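Local coordinates for putative lipoprotein (Bacteroides thetaiotaomicron, PDB 4Q1Z), which is of unknown function but is a putative two-domain lipoprotein of the DUF4876 family, probably tethered to a membrane by a lipid anchor, at residues G218-F223 with A391-W396; H242-G247 with W277-D282; V328-I333 with N372-D377. All blocks are in the same frame, centred on the assembly; numbering follows the deposited sequence.

Interaction 1: G218-F223 with A391-W396; sequences GSSSEF and AKMPSW
At the entry to the short strand 223-224, Glu222 and Phe223 pack against Met393, Pro394 and Trp396 of the C-terminal tail. No hydrogen bond joins the two segments. Glu222 does most of the touching, with different atoms for different partners. Its CB lies 3.7 Å from CZ3 of Trp396, and its CG is equally close to CG of Pro394. The chain then bends at chi2 (73°), which turns the carboxylate toward Met393 and Pro394. There OE2 of Glu222 lies 3.5 Å from both CD of Pro394 and CG of Met393. The polar end of Glu222 has further partners: OE1 accepts from Ile197 N, while OE2 is salt-bridged to Arg387 NH2 and accepts from Asn397 ND2. Pro394 CG also sits over one face of the Trp396 ring, offset toward the rim. The far corner of the indole, CH2, comes to the edge of the Phe223 ring, 3.5 Å from CE1. The two ring planes stand 68° apart. Met393, a selenomethionine, brings its CE methyl to 4.0 Å from CB of Ser220. Trp396 NE1 donates to Pro189 O. This is a C-terminal tail folded back over the connection between two neighbouring parallel strands, 195-199 and 223-224, of a mixed beta-sheet.

Interaction 2: H242-G247 with W277-D282; sequences HVFYQG and WDPVND
Phe244 packs its ring against Pro279 and Val280, with the proline ring overlapping its CD2 side. Pro279 CB comes from above the ring plane there, 3.7 Å from Phe244 CD2, and the two side chains meet at a slant. At the ring edge, Phe244 CE2 lies 3.4 Å from Pro279 O, near the ring plane. The slightly positive aromatic C-H there would suit the carbonyl oxygen. Val280 CG2 reaches the edge as well, 3.9 Å from Phe244 CD2. Phe244 is placed for this by its chi1 of 172°, with CG on the far side of CB from the backbone N. The CG2 methyl of Val280 also packs tightly on the strand backbone, 3.3 Å from Val243 O. A looser apolar touch, 4.5 Å between Val243 CG1 and Pro279 CG, extends the patch. No hydrogen bond crosses the contact. The turn holds its own shape instead. Asp278 OD1 accepts from Asn281 N at 3.0 Å in an Asx motif, while Asp278 OD2 takes Asn281 ND2 at 2.6 Å, nearly straight at 172°. Pro279 CD lies over one face of the Trp277 ring, offset toward its rim. Val243 and Phe244 both face Val178 in a classic beta bulge. The turn thus rests against the bulged end of strand 238-245, beside strand 177-180, and Ala300 of strand 299-303 touches both Phe244 and Pro279.

Interaction 3: V328-I333 with N372-D377; sequences VLDAGI and NNSTDD
Asp330 reaches across to Ser374 with both carboxylate oxygens. OD1 of Asp330 accepts from Ser374 N at 2.8 Å, on the syn side and 27° out of the carboxylate plane. OD2 of Asp330 takes the Ser374 hydroxyl, OG, at 2.7 Å, from above that plane. Asp330 OD1 has a second donor, Gly332 N at 3.1 Å, which arrives from the opposite face and closes an Asx turn. Glu312 N donates to OD2 as well, so this buried carboxylate is gripped at both oxygens. The chi1 of -167° swings Asp330 CG away from its own backbone N and over to the serine. An alanine here would be likely to leave Ser374 N and its hydroxyl without their mate and free the 330-332 turn to shift. Ser374 begins the short helix 374-377, and Asn373 before it is the N-cap. Asn373 OD1 accepts from Thr375 N in a weak capping bond of 3.3 Å. Ser374 N, at the helix start, probably helps to stabilise the negative charge of Asp330. Asn373 O takes the N-H groups of both Asp376 and Asp377. The backbones are joined directly where Ala331 N donates to Asn372 O at 2.9 Å, almost straight at 170°. Gly332 CA lies 3.5 Å from both Asn373 OD1 and Thr375 OG1, on a side where a CB would point toward them. At the Ile333 end, Thr375 OG1 donates to Ile333 O at 2.8 Å. At the other end, Asn372 ND2 makes a weak bond of 3.3 Å to Val328 O.

From the N terminus the chain first builds the seven-stranded sheet, whose last strand in the chain is 95-105. All three contacts come later, around the larger mixed sheet. Interaction 1 opens at 218-223 and closes only when the tail returns at 391-396, so it spans the longest loop. The other two lie within that span, one after the other, and none cross. Interaction 2 closes first, joining strand 238-245 to the loop after strand 265-269. Interaction 3 follows, tying the loop after strand 307-312 to the helix that leads into strand 378-382. The contact centres lie about 27 to 28 Å apart. Interactions 1 and 3 fall on opposite sides of the chain's centre.

Interaction 1: G218-F223 with A391-W396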
loop_
_atom_site.group_PDB
_atom_site.type_symbol
_atom_site.label_atom_id
_atom_site.label_comp_id
_atom_site.label_asym_id
_atom_site.label_seq_id
_atom_site.Cartn_x
_atom_site.Cartn_y
_atom_site.Cartn_z
ATOM N N GLY A 218 4.188 16.223 11.325
ATOM C CA GLY A 218 4.787 15.483 10.215
ATOM C C GLY A 218 6.302 15.413 10.203
ATOM O O GLY A 218 6.881 14.943 9.219
ATOM N N SER A 219 6.962 15.839 11.301
ATOM C CA SER A 219 8.428 15.904 11.371
ATOM C C SER A 219 9.115 14.541 11.281
ATOM O O SER A 219 10.203 14.487 10.705
ATOM C CB SER A 219 8.912 16.666 12.609
ATOM O OG SER A 219 8.511 16.062 13.829
ATOM N N SER A 220 8.494 13.453 11.810
ATOM C CA SER A 220 9.107 12.108 11.812
ATOM C C SER A 220 8.832 11.310 10.530
ATOM O O SER A 220 9.197 10.131 10.463
ATOM C CB SER A 220 8.678 11.299 13.032
ATOM O OG SER A 220 7.285 11.040 12.989
ATOM N N SER A 221 8.239 11.948 9.503
ATOM C CA SER A 221 8.009 11.324 8.187
ATOM C C SER A 221 9.343 10.876 7.628
ATOM O O SER A 221 10.321 11.604 7.766
ATOM C CB SER A 221 7.351 12.314 7.222
ATOM O OG SER A 221 6.052 12.722 7.619
ATOM N N GLU A 222 9.399 9.682 7.031
ATOM C CA GLU A 222 10.618 9.133 6.423
ATOM C C GLU A 222 11.028 9.980 5.227
ATOM O O GLU A 222 12.196 10.345 5.086
ATOM C CB GLU A 222 10.381 7.671 5.985
ATOM C CG GLU A 222 10.320 6.662 7.126
ATOM C CD GLU A 222 9.075 6.692 7.987
ATOM O OE1 GLU A 222 7.967 6.907 7.446
ATOM O OE2 GLU A 222 9.209 6.460 9.206
ATOM N N PHE A 223 10.043 10.321 4.387
ATOM C CA PHE A 223 10.229 11.096 3.163
ATOM C C PHE A 223 9.343 12.334 3.109
ATOM O O PHE A 223 8.393 12.472 3.880
ATOM C CB PHE A 223 9.978 10.217 1.916
ATOM C CG PHE A 223 11.159 9.348 1.576
ATOM C CD1 PHE A 223 11.358 8.136 2.223
ATOM C CD2 PHE A 223 12.127 9.785 0.683
ATOM C CE1 PHE A 223 12.490 7.363 1.960
ATOM C CE2 PHE A 223 13.265 9.027 0.438
ATOM C CZ PHE A 223 13.433 7.812 1.061
ATOM N N ALA A 391 2.051 0.500 13.397
ATOM C CA ALA A 391 2.926 0.346 12.234
ATOM C C ALA A 391 4.344 0.790 12.663
ATOM O O ALA A 391 4.482 1.756 13.424
ATOM C CB ALA A 391 2.402 1.172 11.077
ATOM N N LYS A 392 5.379 0.025 12.299
ATOM C CA LYS A 392 6.734 0.317 12.767
ATOM C C LYS A 392 7.521 1.243 11.828
ATOM O O LYS A 392 7.415 1.172 10.604
ATOM C CB LYS A 392 7.517 -0.992 13.014
HETATM N N MSE A 393 8.329 2.112 12.432
HETATM C CA MSE A 393 9.196 3.055 11.727
HETATM C C MSE A 393 10.462 2.298 11.259
HETATM O O MSE A 393 11.055 1.599 12.085
HETATM C CB MSE A 393 9.541 4.212 12.677
HETATM C CG MSE A 393 10.584 5.169 12.148
HETATM SE SE MSE A 393 11.297 6.256 13.585
HETATM C CE MSE A 393 9.925 7.529 13.736
ATOM N N PRO A 394 10.892 2.407 9.966
ATOM C CA PRO A 394 12.095 1.671 9.530
ATOM C C PRO A 394 13.348 2.185 10.210
ATOM O O PRO A 394 13.433 3.374 10.509
ATOM C CB PRO A 394 12.141 1.914 8.021
ATOM C CG PRO A 394 11.382 3.156 7.814
ATOM C CD PRO A 394 10.318 3.200 8.856
ATOM N N SER A 395 14.315 1.296 10.438
ATOM C CA SER A 395 15.581 1.608 11.121
ATOM C C SER A 395 16.365 2.795 10.504
ATOM O O SER A 395 17.118 3.444 11.227
ATOM C CB SER A 395 16.483 0.376 11.149
ATOM O OG SER A 395 16.651 -0.150 9.844
ATOM N N TRP A 396 16.190 3.066 9.189
ATOM C CA TRP A 396 16.894 4.127 8.443
ATOM C C TRP A 396 16.209 5.535 8.523
ATOM O O TRP A 396 16.636 6.462 7.817
ATOM C CB TRP A 396 17.090 3.716 6.965
ATOM C CG TRP A 396 15.860 3.192 6.261
ATOM C CD1 TRP A 396 15.570 1.889 5.989
ATOM C CD2 TRP A 396 14.801 3.970 5.681
ATOM N NE1 TRP A 396 14.386 1.800 5.300
ATOM C CE2 TRP A 396 13.890 3.062 5.095
ATOM C CE3 TRP A 396 14.509 5.347 5.631
ATOM C CZ2 TRP A 396 12.703 3.486 4.471
ATOM C CZ3 TRP A 396 13.339 5.767 5.006
ATOM C CH2 TRP A 396 12.454 4.845 4.434
#

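Interaction 2: H242-G247 with W277-D282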
loop_
_atom_site.group_PDB
_atom_site.type_symbol
_atom_site.label_atom_id
_atom_site.label_comp_id
_atom_site.label_asym_id
_atom_site.label_seq_id
_atom_site.Cartn_x
_atom_site.Cartn_y
_atom_site.Cartn_z
ATOM N N HIS A 242 12.146 14.110 -8.090
ATOM C CA HIS A 242 11.150 14.572 -9.057
ATOM C C HIS A 242 11.415 13.902 -10.403
ATOM O O HIS A 242 12.582 13.821 -10.832
ATOM C CB HIS A 242 11.153 16.096 -9.190
ATOM C CG HIS A 242 9.990 16.618 -9.982
ATOM N ND1 HIS A 242 10.126 16.975 -11.315
ATOM C CD2 HIS A 242 8.696 16.758 -9.622
ATOM C CE1 HIS A 242 8.924 17.365 -11.700
ATOM N NE2 HIS A 242 8.039 17.269 -10.713
ATOM N N VAL A 243 10.341 13.381 -11.042
ATOM C CA VAL A 243 10.436 12.646 -12.296
ATOM C C VAL A 243 9.785 13.397 -13.460
ATOM O O VAL A 243 10.434 13.551 -14.495
ATOM C CB VAL A 243 9.877 11.197 -12.178
ATOM C CG1 VAL A 243 9.854 10.495 -13.533
ATOM C CG2 VAL A 243 10.686 10.378 -11.177
ATOM N N PHE A 244 8.508 13.782 -13.339
ATOM C CA PHE A 244 7.786 14.370 -14.452
ATOM C C PHE A 244 6.729 15.344 -14.017
ATOM O O PHE A 244 5.993 15.090 -13.077
ATOM C CB PHE A 244 7.109 13.238 -15.276
ATOM C CG PHE A 244 6.142 13.657 -16.374
ATOM C CD1 PHE A 244 4.837 14.048 -16.070
ATOM C CD2 PHE A 244 6.507 13.576 -17.713
ATOM C CE1 PHE A 244 3.951 14.413 -17.084
ATOM C CE2 PHE A 244 5.599 13.889 -18.725
ATOM C CZ PHE A 244 4.344 14.335 -18.405
ATOM N N TYR A 245 6.626 16.438 -14.761
ATOM C CA TYR A 245 5.613 17.478 -14.640
ATOM C C TYR A 245 5.594 18.195 -15.948
ATOM O O TYR A 245 6.648 18.610 -16.415
ATOM C CB TYR A 245 5.835 18.431 -13.454
ATOM C CG TYR A 245 4.690 19.400 -13.257
ATOM C CD1 TYR A 245 3.418 18.947 -12.913
ATOM C CD2 TYR A 245 4.870 20.773 -13.439
ATOM C CE1 TYR A 245 2.349 19.832 -12.754
ATOM C CE2 TYR A 245 3.804 21.669 -13.285
ATOM C CZ TYR A 245 2.547 21.192 -12.925
ATOM O OH TYR A 245 1.486 22.055 -12.739
ATOM N N GLN A 246 4.416 18.210 -16.593
ATOM C CA GLN A 246 4.099 18.862 -17.859
ATOM C C GLN A 246 5.140 18.585 -18.985
ATOM O O GLN A 246 5.590 19.501 -19.686
ATOM C CB GLN A 246 3.883 20.371 -17.625
ATOM C CG GLN A 246 2.582 20.609 -16.869
ATOM C CD GLN A 246 2.252 22.048 -16.597
ATOM O OE1 GLN A 246 3.044 22.965 -16.842
ATOM N NE2 GLN A 246 1.040 22.264 -16.102
ATOM N N GLY A 247 5.473 17.311 -19.155
ATOM C CA GLY A 247 6.418 16.837 -20.164
ATOM C C GLY A 247 7.892 16.979 -19.825
ATOM O O GLY A 247 8.737 16.576 -20.620
ATOM N N TRP A 277 11.103 2.923 -18.993
ATOM C CA TRP A 277 9.953 3.817 -18.903
ATOM C C TRP A 277 10.431 5.260 -18.663
ATOM O O TRP A 277 10.856 5.614 -17.547
ATOM C CB TRP A 277 8.967 3.363 -17.809
ATOM C CG TRP A 277 7.722 4.206 -17.744
ATOM C CD1 TRP A 277 6.664 4.172 -18.601
ATOM C CD2 TRP A 277 7.424 5.237 -16.779
ATOM N NE1 TRP A 277 5.726 5.121 -18.241
ATOM C CE2 TRP A 277 6.158 5.773 -17.115
ATOM C CE3 TRP A 277 8.100 5.748 -15.648
ATOM C CZ2 TRP A 277 5.549 6.783 -16.363
ATOM C CZ3 TRP A 277 7.495 6.750 -14.905
ATOM C CH2 TRP A 277 6.226 7.241 -15.250
ATOM N N ASP A 278 10.324 6.104 -19.704
ATOM C CA ASP A 278 10.742 7.503 -19.603
ATOM C C ASP A 278 9.632 8.446 -20.143
ATOM O O ASP A 278 9.617 8.761 -21.338
ATOM C CB ASP A 278 12.084 7.706 -20.329
ATOM C CG ASP A 278 12.779 9.028 -20.110
ATOM O OD1 ASP A 278 12.116 9.992 -19.661
ATOM O OD2 ASP A 278 13.964 9.119 -20.434
ATOM N N PRO A 279 8.719 8.936 -19.270
ATOM C CA PRO A 279 7.645 9.839 -19.752
ATOM C C PRO A 279 8.141 11.217 -20.235
ATOM O O PRO A 279 7.404 11.942 -20.914
ATOM C CB PRO A 279 6.734 9.980 -18.525
ATOM C CG PRO A 279 7.657 9.780 -17.353
ATOM C CD PRO A 279 8.586 8.675 -17.820
ATOM N N VAL A 280 9.393 11.566 -19.911
ATOM C CA VAL A 280 9.999 12.846 -20.272
ATOM C C VAL A 280 10.589 12.781 -21.689
ATOM O O VAL A 280 10.289 13.647 -22.504
ATOM C CB VAL A 280 11.053 13.243 -19.212
ATOM C CG1 VAL A 280 11.835 14.492 -19.621
ATOM C CG2 VAL A 280 10.387 13.429 -17.842
ATOM N N ASN A 281 11.402 11.768 -21.989
ATOM C CA ASN A 281 12.083 11.669 -23.277
ATOM C C ASN A 281 11.397 10.744 -24.268
ATOM O O ASN A 281 11.587 10.932 -25.472
ATOM C CB ASN A 281 13.529 11.227 -23.081
ATOM C CG ASN A 281 14.269 12.124 -22.143
ATOM O OD1 ASN A 281 14.440 13.317 -22.407
ATOM N ND2 ASN A 281 14.566 11.608 -20.956
ATOM N N ASP A 282 10.644 9.732 -23.794
ATOM C CA ASP A 282 9.921 8.861 -24.721
ATOM C C ASP A 282 8.545 9.503 -24.987
ATOM O O ASP A 282 7.717 9.598 -24.067
ATOM C CB ASP A 282 9.807 7.410 -24.190
ATOM C CG ASP A 282 9.092 6.445 -25.122
ATOM O OD1 ASP A 282 8.892 6.797 -26.309
ATOM O OD2 ASP A 282 8.727 5.345 -24.666
#

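Interaction 3: V328-I333 with N372-D377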
loop_
_atom_site.group_PDB
_atom_site.type_symbol
_atom_site.label_atom_id
_atom_site.label_comp_id
_atom_site.label_asym_id
_atom_site.label_seq_id
_atom_site.Cartn_x
_atom_site.Cartn_y
_atom_site.Cartn_z
ATOM N N VAL A 328 -9.822 -1.347 -13.038
ATOM C CA VAL A 328 -9.069 -2.546 -12.630
ATOM C C VAL A 328 -8.198 -2.246 -11.407
ATOM O O VAL A 328 -7.944 -3.162 -10.620
ATOM C CB VAL A 328 -8.216 -3.195 -13.756
ATOM C CG1 VAL A 328 -9.104 -3.779 -14.825
ATOM C CG2 VAL A 328 -7.214 -2.213 -14.361
ATOM N N LEU A 329 -7.740 -0.975 -11.254
ATOM C CA LEU A 329 -6.889 -0.557 -10.132
ATOM C C LEU A 329 -7.725 -0.129 -8.934
ATOM O O LEU A 329 -7.378 -0.464 -7.806
ATOM C CB LEU A 329 -5.938 0.554 -10.568
ATOM C CG LEU A 329 -4.980 0.196 -11.719
ATOM C CD1 LEU A 329 -4.220 1.409 -12.201
ATOM C CD2 LEU A 329 -4.048 -0.951 -11.338
ATOM N N ASP A 330 -8.808 0.615 -9.179
ATOM C CA ASP A 330 -9.758 1.049 -8.165
ATOM C C ASP A 330 -11.131 1.203 -8.822
ATOM O O ASP A 330 -11.306 2.094 -9.630
ATOM C CB ASP A 330 -9.309 2.344 -7.446
ATOM C CG ASP A 330 -10.091 2.691 -6.180
ATOM O OD1 ASP A 330 -11.118 2.011 -5.894
ATOM O OD2 ASP A 330 -9.699 3.653 -5.492
ATOM N N ALA A 331 -12.076 0.292 -8.511
ATOM C CA ALA A 331 -13.446 0.263 -9.042
ATOM C C ALA A 331 -14.353 1.268 -8.333
ATOM O O ALA A 331 -15.460 1.528 -8.788
ATOM C CB ALA A 331 -14.025 -1.137 -8.888
ATOM N N GLY A 332 -13.883 1.831 -7.242
ATOM C CA GLY A 332 -14.669 2.766 -6.465
ATOM C C GLY A 332 -14.083 4.147 -6.291
ATOM O O GLY A 332 -13.245 4.605 -7.085
ATOM N N ILE A 333 -14.630 4.839 -5.265
ATOM C CA ILE A 333 -14.339 6.204 -4.818
ATOM C C ILE A 333 -14.398 6.267 -3.300
ATOM O O ILE A 333 -15.280 5.647 -2.688
ATOM C CB ILE A 333 -15.334 7.238 -5.434
ATOM C CG1 ILE A 333 -16.834 6.885 -5.170
ATOM C CG2 ILE A 333 -15.063 7.486 -6.902
ATOM C CD1 ILE A 333 -17.780 8.120 -4.836
ATOM N N ASN A 372 -9.307 -3.627 -4.322
ATOM C CA ASN A 372 -9.207 -2.665 -5.429
ATOM C C ASN A 372 -10.528 -1.889 -5.582
ATOM O O ASN A 372 -11.027 -1.671 -6.693
ATOM C CB ASN A 372 -8.760 -3.342 -6.732
ATOM C CG ASN A 372 -7.327 -3.778 -6.695
ATOM O OD1 ASN A 372 -6.607 -3.546 -5.732
ATOM N ND2 ASN A 372 -6.866 -4.385 -7.762
ATOM N N ASN A 373 -11.081 -1.479 -4.428
ATOM C CA ASN A 373 -12.318 -0.706 -4.311
ATOM C C ASN A 373 -12.215 0.144 -3.074
ATOM O O ASN A 373 -12.302 -0.373 -1.967
ATOM C CB ASN A 373 -13.547 -1.620 -4.266
ATOM C CG ASN A 373 -14.832 -0.922 -4.615
ATOM O OD1 ASN A 373 -15.110 0.210 -4.189
ATOM N ND2 ASN A 373 -15.654 -1.595 -5.400
ATOM N N SER A 374 -11.995 1.444 -3.258
ATOM C CA SER A 374 -11.784 2.398 -2.169
ATOM C C SER A 374 -13.060 2.705 -1.414
ATOM O O SER A 374 -12.975 3.084 -0.243
ATOM C CB SER A 374 -11.133 3.680 -2.686
ATOM O OG SER A 374 -9.742 3.447 -2.843
ATOM N N THR A 375 -14.240 2.504 -2.043
ATOM C CA THR A 375 -15.529 2.681 -1.348
ATOM C C THR A 375 -15.626 1.658 -0.194
ATOM O O THR A 375 -16.146 1.976 0.875
ATOM C CB THR A 375 -16.716 2.550 -2.317
ATOM O OG1 THR A 375 -16.465 3.284 -3.527
ATOM C CG2 THR A 375 -18.027 3.006 -1.695
ATOM N N ASP A 376 -15.036 0.476 -0.408
ATOM C CA ASP A 376 -15.065 -0.665 0.488
ATOM C C ASP A 376 -13.831 -0.815 1.385
ATOM O O ASP A 376 -13.966 -1.321 2.508
ATOM C CB ASP A 376 -15.219 -1.966 -0.342
ATOM C CG ASP A 376 -16.407 -2.070 -1.303
ATOM O OD1 ASP A 376 -17.360 -1.246 -1.184
ATOM O OD2 ASP A 376 -16.410 -3.006 -2.148
ATOM N N ASP A 377 -12.642 -0.450 0.894
ATOM C CA ASP A 377 -11.389 -0.680 1.624
ATOM C C ASP A 377 -11.005 0.414 2.629
ATOM O O ASP A 377 -10.152 0.161 3.485
ATOM C CB ASP A 377 -10.226 -0.868 0.625
ATOM C CG ASP A 377 -10.403 -1.990 -0.388
ATOM O OD1 ASP A 377 -11.293 -2.850 -0.181
ATOM O OD2 ASP A 377 -9.686 -1.984 -1.404
#